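Local coordinates for Thiol:disulfide interchange protein, thioredoxin family protein (Chlorobaculum tepidum, PDB 3OR5), which probably acts as a thiol:disulfide oxidoreductase of the thioredoxin family, perhaps serving cytochrome c biogenesis, at residues 54-59 against 91-96; 39-44 against 71-76. All coordinates share one frame; numbering follows the deposited sequence.

Interaction 1: residues 54-59 against 91-96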
loop_
_atom_site.group_PDB
_atom_site.type_symbol
_atom_site.label_atom_id
_atom_site.label_comp_id
_atom_site.label_asym_id
_atom_site.label_seq_id
_atom_site.Cartn_x
_atom_site.Cartn_y
_atom_site.Cartn_z
ATOM N N PRO A 54 -7.674 -5.695 -8.162
ATOM C CA PRO A 54 -7.278 -6.877 -8.969
ATOM C C PRO A 54 -6.021 -6.658 -9.807
ATOM O O PRO A 54 -5.226 -7.621 -10.017
ATOM C CB PRO A 54 -8.496 -7.163 -9.844
ATOM C CG PRO A 54 -9.643 -6.631 -8.984
ATOM C CD PRO A 54 -9.133 -5.391 -8.277
ATOM N N ASP A 55 -5.764 -5.437 -10.273
ATOM C CA ASP A 55 -4.528 -5.150 -11.030
ATOM C C ASP A 55 -3.364 -5.181 -10.040
ATOM O O ASP A 55 -2.308 -5.616 -10.412
ATOM C CB ASP A 55 -4.610 -3.765 -11.686
ATOM C CG ASP A 55 -5.656 -3.769 -12.870
ATOM O OD1 ASP A 55 -5.937 -4.836 -13.418
ATOM O OD2 ASP A 55 -6.143 -2.700 -13.279
HETATM N N MSE A 56 -3.565 -4.663 -8.837
HETATM C CA MSE A 56 -2.529 -4.683 -7.801
HETATM C C MSE A 56 -2.145 -6.147 -7.534
HETATM O O MSE A 56 -0.957 -6.437 -7.378
HETATM C CB MSE A 56 -2.967 -4.019 -6.495
HETATM C CG MSE A 56 -3.020 -2.530 -6.744
HETATM SE SE MSE A 56 -3.809 -1.650 -5.139
HETATM C CE MSE A 56 -2.769 -2.405 -3.841
ATOM N N VAL A 57 -3.175 -6.985 -7.450
ATOM C CA VAL A 57 -2.890 -8.443 -7.116
ATOM C C VAL A 57 -2.049 -9.015 -8.282
ATOM O O VAL A 57 -1.077 -9.764 -8.034
ATOM C CB VAL A 57 -4.218 -9.197 -6.951
ATOM C CG1 VAL A 57 -3.971 -10.730 -6.895
ATOM C CG2 VAL A 57 -4.847 -8.772 -5.628
ATOM N N GLN A 58 -2.386 -8.702 -9.533
ATOM C CA GLN A 58 -1.549 -9.219 -10.605
ATOM C C GLN A 58 -0.106 -8.699 -10.559
ATOM O O GLN A 58 0.874 -9.444 -10.829
ATOM C CB GLN A 58 -2.141 -8.909 -11.986
ATOM C CG GLN A 58 -1.537 -9.836 -13.044
ATOM C CD GLN A 58 -1.863 -11.319 -12.830
ATOM O OE1 GLN A 58 -3.034 -11.696 -12.717
ATOM N NE2 GLN A 58 -0.819 -12.162 -12.719
ATOM N N VAL A 59 0.046 -7.398 -10.299
ATOM C CA VAL A 59 1.387 -6.833 -10.175
ATOM C C VAL A 59 2.176 -7.489 -8.992
ATOM O O VAL A 59 3.411 -7.763 -9.076
ATOM C CB VAL A 59 1.305 -5.273 -10.010
ATOM C CG1 VAL A 59 2.692 -4.672 -9.701
ATOM C CG2 VAL A 59 0.733 -4.689 -11.343
ATOM N N ILE A 91 -6.428 -11.693 -2.524
ATOM C CA ILE A 91 -5.424 -10.710 -2.173
ATOM C C ILE A 91 -4.323 -11.442 -1.406
ATOM O O ILE A 91 -4.550 -12.099 -0.363
ATOM C CB ILE A 91 -6.049 -9.598 -1.336
ATOM C CG1 ILE A 91 -7.013 -8.818 -2.249
ATOM C CG2 ILE A 91 -4.882 -8.692 -0.753
ATOM C CD1 ILE A 91 -7.736 -7.729 -1.410
ATOM N N ILE A 92 -3.127 -11.351 -1.970
ATOM C CA ILE A 92 -1.978 -12.101 -1.522
ATOM C C ILE A 92 -0.887 -11.239 -0.917
ATOM O O ILE A 92 0.247 -11.685 -0.751
ATOM C CB ILE A 92 -1.401 -12.786 -2.742
ATOM C CG1 ILE A 92 -1.195 -11.737 -3.921
ATOM C CG2 ILE A 92 -2.361 -14.007 -2.928
ATOM C CD1 ILE A 92 -0.367 -12.189 -5.154
ATOM N N TYR A 93 -1.196 -9.977 -0.651
ATOM C CA TYR A 93 -0.240 -9.088 0.066
ATOM C C TYR A 93 -0.823 -8.719 1.434
ATOM O O TYR A 93 -2.046 -8.897 1.643
ATOM C CB TYR A 93 0.065 -7.881 -0.767
ATOM C CG TYR A 93 -1.132 -7.152 -1.289
ATOM C CD1 TYR A 93 -1.777 -6.203 -0.457
ATOM C CD2 TYR A 93 -1.546 -7.299 -2.563
ATOM C CE1 TYR A 93 -2.926 -5.440 -0.971
ATOM C CE2 TYR A 93 -2.640 -6.594 -3.089
ATOM C CZ TYR A 93 -3.308 -5.620 -2.279
ATOM O OH TYR A 93 -4.419 -4.859 -2.764
ATOM N N PRO A 94 -0.047 -8.209 2.364
ATOM C CA PRO A 94 -0.567 -7.949 3.710
ATOM C C PRO A 94 -1.637 -6.877 3.689
ATOM O O PRO A 94 -1.458 -5.827 3.050
ATOM C CB PRO A 94 0.631 -7.433 4.502
ATOM C CG PRO A 94 1.788 -7.987 3.712
ATOM C CD PRO A 94 1.394 -7.959 2.277
ATOM N N VAL A 95 -2.695 -7.131 4.425
ATOM C CA VAL A 95 -3.720 -6.091 4.628
ATOM C C VAL A 95 -4.129 -5.977 6.053
ATOM O O VAL A 95 -4.411 -7.001 6.705
ATOM C CB VAL A 95 -4.969 -6.571 3.846
ATOM C CG1 VAL A 95 -6.229 -5.597 4.140
ATOM C CG2 VAL A 95 -4.796 -6.634 2.280
HETATM N N MSE A 96 -4.129 -4.747 6.575
HETATM C CA MSE A 96 -4.460 -4.461 8.001
HETATM C C MSE A 96 -5.684 -3.566 8.040
HETATM O O MSE A 96 -5.837 -2.659 7.151
HETATM C CB MSE A 96 -3.299 -3.774 8.775
HETATM C CG MSE A 96 -2.225 -4.755 8.901
HETATM SE SE MSE A 96 -0.672 -3.783 9.737
HETATM C CE MSE A 96 -0.164 -2.805 8.161
#
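The phenol ring of Tyr93 receives Met56 and Val57 of helix 47-63 at oblique approaches, while CG2 of Ile91, from its own segment, sits over the centre of one face, 3.6 Å above the ring plane. CG of Tyr93 stands between the backbone N and the carbonyl carbon (chi1 51°), which carries the ring in toward the helix. At the hydroxyl end of the ring, CE of Met56, a selenomethionine here, lies 3.1 Å from Tyr93 OH; the bend at chi3 (50°) brings the methyl there, the two side chains crossing at about a right angle. The next residue, Val57, divides its methyls: CG2 touches Tyr93 CE2 at 4.0 Å and Ile91 CG1, whereas CG1 leans on Ile92 CG1 at 4.2 Å. The branched, compact valine thus fills the angle between three neighbours. With an alanine in place of Tyr93, the methyls of Met56, Val57 and Ile91 would probably lose the surface they share, leaving a gap beneath the helix. Outside the pair, Ile53 also covers Tyr93 and Ile91. Since no hydrogen bond crosses between the segments, the turn before strand 95-97 is held to the helix by apolar packing, its fit set by side-chain shape.

Interaction 2: residues 39-44 against 71-76; sequences VNFFAT and VGIAVN
Four backbone hydrogen bonds join Asn40 and Phe42 to Val71 and Ile73 of strand 68-74 and to Val75 just beyond its end, in the parallel strand pair of the beta-alpha-beta crossover 36-42, 47-63, 68-74 of the thioredoxin fold. Asn40 N gives to Val71 O at 2.8 Å, and Asn40 O receives Ile73 N at 2.8 Å; Phe42 repeats the pattern, its N reaching Ile73 O at 3.0 Å and its O taking Val75 N at 2.9 Å. All four are fairly straight, with N-H...O angles of 160° to 169°. On the face bearing Val39, Phe41 and Ile73, the isoleucine suits its place by branching: CB lies over the Phe41 ring, 4.2 Å from its centroid, one branch, CG2, lies by Phe41 CE1, and the other reaches through CD1 to Val39 CG1 (3.6 Å). Val75 CG1 meets the same ring at its edge. On the other face CG of Phe42 is tucked on the side flanked by both main-chain neighbours of CA (chi1 72°), and the ring folds back over the neighbouring strand. There it also touches Cys49, part of a CxxC sequence at the helix start that resembles the thioredoxin redox motif. Gly72 suits its place because a CB there would run into Phe42 CE2. Over one face of the ring lies Ala74 CA, and Ala74 CB stands 3.8 Å from Phe42 CZ.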
loop_
_atom_site.group_PDB
_atom_site.type_symbol
_atom_site.label_atom_id
_atom_site.label_comp_id
_atom_site.label_asym_id
_atom_site.label_seq_id
_atom_site.Cartn_x
_atom_site.Cartn_y
_atom_site.Cartn_z
ATOM N N VAL A 39 2.015 1.493 -0.168
ATOM C CA VAL A 39 1.017 1.344 0.926
ATOM C C VAL A 39 -0.260 1.970 0.373
ATOM O O VAL A 39 -0.272 3.135 -0.017
ATOM C CB VAL A 39 1.485 2.070 2.156
ATOM C CG1 VAL A 39 0.398 1.995 3.279
ATOM C CG2 VAL A 39 2.846 1.482 2.634
ATOM N N ASN A 40 -1.318 1.169 0.325
ATOM C CA ASN A 40 -2.605 1.510 -0.367
ATOM C C ASN A 40 -3.639 1.632 0.717
ATOM O O ASN A 40 -4.040 0.652 1.354
ATOM C CB ASN A 40 -2.998 0.420 -1.364
ATOM C CG ASN A 40 -4.356 0.665 -1.958
ATOM O OD1 ASN A 40 -4.617 1.797 -2.456
ATOM N ND2 ASN A 40 -5.119 -0.303 -2.036
ATOM N N PHE A 41 -4.137 2.872 0.910
ATOM C CA PHE A 41 -5.293 3.107 1.830
ATOM C C PHE A 41 -6.494 2.961 0.968
ATOM O O PHE A 41 -6.639 3.651 -0.075
ATOM C CB PHE A 41 -5.240 4.539 2.422
ATOM C CG PHE A 41 -4.211 4.637 3.537
ATOM C CD1 PHE A 41 -4.545 4.564 4.914
ATOM C CD2 PHE A 41 -2.860 4.796 3.172
ATOM C CE1 PHE A 41 -3.554 4.604 5.905
ATOM C CE2 PHE A 41 -1.842 4.837 4.170
ATOM C CZ PHE A 41 -2.191 4.825 5.555
ATOM N N PHE A 42 -7.364 2.050 1.350
ATOM C CA PHE A 42 -8.493 1.664 0.461
ATOM C C PHE A 42 -9.733 1.260 1.246
ATOM O O PHE A 42 -9.619 0.986 2.453
ATOM C CB PHE A 42 -8.129 0.435 -0.454
ATOM C CG PHE A 42 -8.048 -0.860 0.304
ATOM C CD1 PHE A 42 -9.060 -1.810 0.177
ATOM C CD2 PHE A 42 -6.958 -1.144 1.152
ATOM C CE1 PHE A 42 -9.036 -2.992 0.908
ATOM C CE2 PHE A 42 -6.906 -2.375 1.866
ATOM C CZ PHE A 42 -7.955 -3.288 1.754
ATOM N N ALA A 43 -10.912 1.145 0.539
ATOM C CA ALA A 43 -12.026 0.483 1.108
ATOM C C ALA A 43 -12.601 -0.455 0.054
ATOM O O ALA A 43 -12.531 -0.153 -1.141
ATOM C CB ALA A 43 -13.123 1.518 1.560
ATOM N N THR A 44 -13.110 -1.597 0.508
ATOM C CA THR A 44 -13.588 -2.581 -0.508
ATOM C C THR A 44 -14.937 -2.118 -1.082
ATOM O O THR A 44 -15.318 -2.640 -2.117
ATOM C CB THR A 44 -13.764 -3.987 0.027
ATOM O OG1 THR A 44 -14.938 -4.093 0.864
ATOM C CG2 THR A 44 -12.507 -4.405 0.845
ATOM N N VAL A 71 1.131 -3.139 0.418
ATOM C CA VAL A 71 0.585 -3.362 1.733
ATOM C C VAL A 71 -0.744 -2.598 1.725
ATOM O O VAL A 71 -0.778 -1.393 1.315
ATOM C CB VAL A 71 1.476 -2.701 2.770
ATOM C CG1 VAL A 71 0.859 -2.835 4.158
ATOM C CG2 VAL A 71 2.879 -3.311 2.769
ATOM N N GLY A 72 -1.823 -3.256 2.116
ATOM C CA GLY A 72 -3.148 -2.544 2.088
ATOM C C GLY A 72 -3.536 -2.137 3.510
ATOM O O GLY A 72 -3.337 -2.884 4.467
ATOM N N ILE A 73 -4.120 -0.949 3.672
ATOM C CA ILE A 73 -4.645 -0.506 4.984
ATOM C C ILE A 73 -6.092 -0.121 4.700
ATOM O O ILE A 73 -6.361 0.795 3.922
ATOM C CB ILE A 73 -3.825 0.680 5.521
ATOM C CG1 ILE A 73 -2.376 0.173 5.873
ATOM C CG2 ILE A 73 -4.547 1.232 6.830
ATOM C CD1 ILE A 73 -1.412 1.308 6.315
ATOM N N ALA A 74 -7.027 -0.844 5.306
ATOM C CA ALA A 74 -8.473 -0.696 4.955
ATOM C C ALA A 74 -9.081 0.335 5.890
ATOM O O ALA A 74 -9.091 0.149 7.119
ATOM C CB ALA A 74 -9.211 -2.042 5.151
ATOM N N VAL A 75 -9.606 1.403 5.299
ATOM C CA VAL A 75 -10.196 2.522 6.030
ATOM C C VAL A 75 -11.704 2.478 5.925
ATOM O O VAL A 75 -12.223 1.914 4.950
ATOM C CB VAL A 75 -9.645 3.854 5.484
ATOM C CG1 VAL A 75 -8.102 4.027 5.859
ATOM C CG2 VAL A 75 -9.895 4.033 4.018
ATOM N N ASN A 76 -12.401 3.057 6.923
ATOM C CA ASN A 76 -13.892 3.116 6.791
ATOM C C ASN A 76 -14.490 1.750 6.522
ATOM O O ASN A 76 -15.446 1.647 5.800
ATOM C CB ASN A 76 -14.294 4.145 5.711
ATOM C CG ASN A 76 -13.735 5.563 5.972
ATOM O OD1 ASN A 76 -14.512 6.519 6.175
ATOM N ND2 ASN A 76 -12.446 5.736 5.873
#

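In the fold
Interactions 1 and 2 lie with their centres about 11 Å apart and meet where strand 68-74 borders the outer strand 95-97 of one mixed sheet. Along the chain their segments alternate: strand 36-42, helix 47-63, strand 68-74, then the turn into strand 95-97. They are tied directly where Gly72 N and Ala74 N probably bond to Pro94 O and Met96 O, and where Met56 SE packs on Asn40 and Val95 on Phe42. Together they place helix 47-63, whose start carries a CxxC sequence of probable redox function, beside the sheet, with interaction 1 packing the helix on the approach to strand 95-97 and interaction 2 pairing the strands it connects.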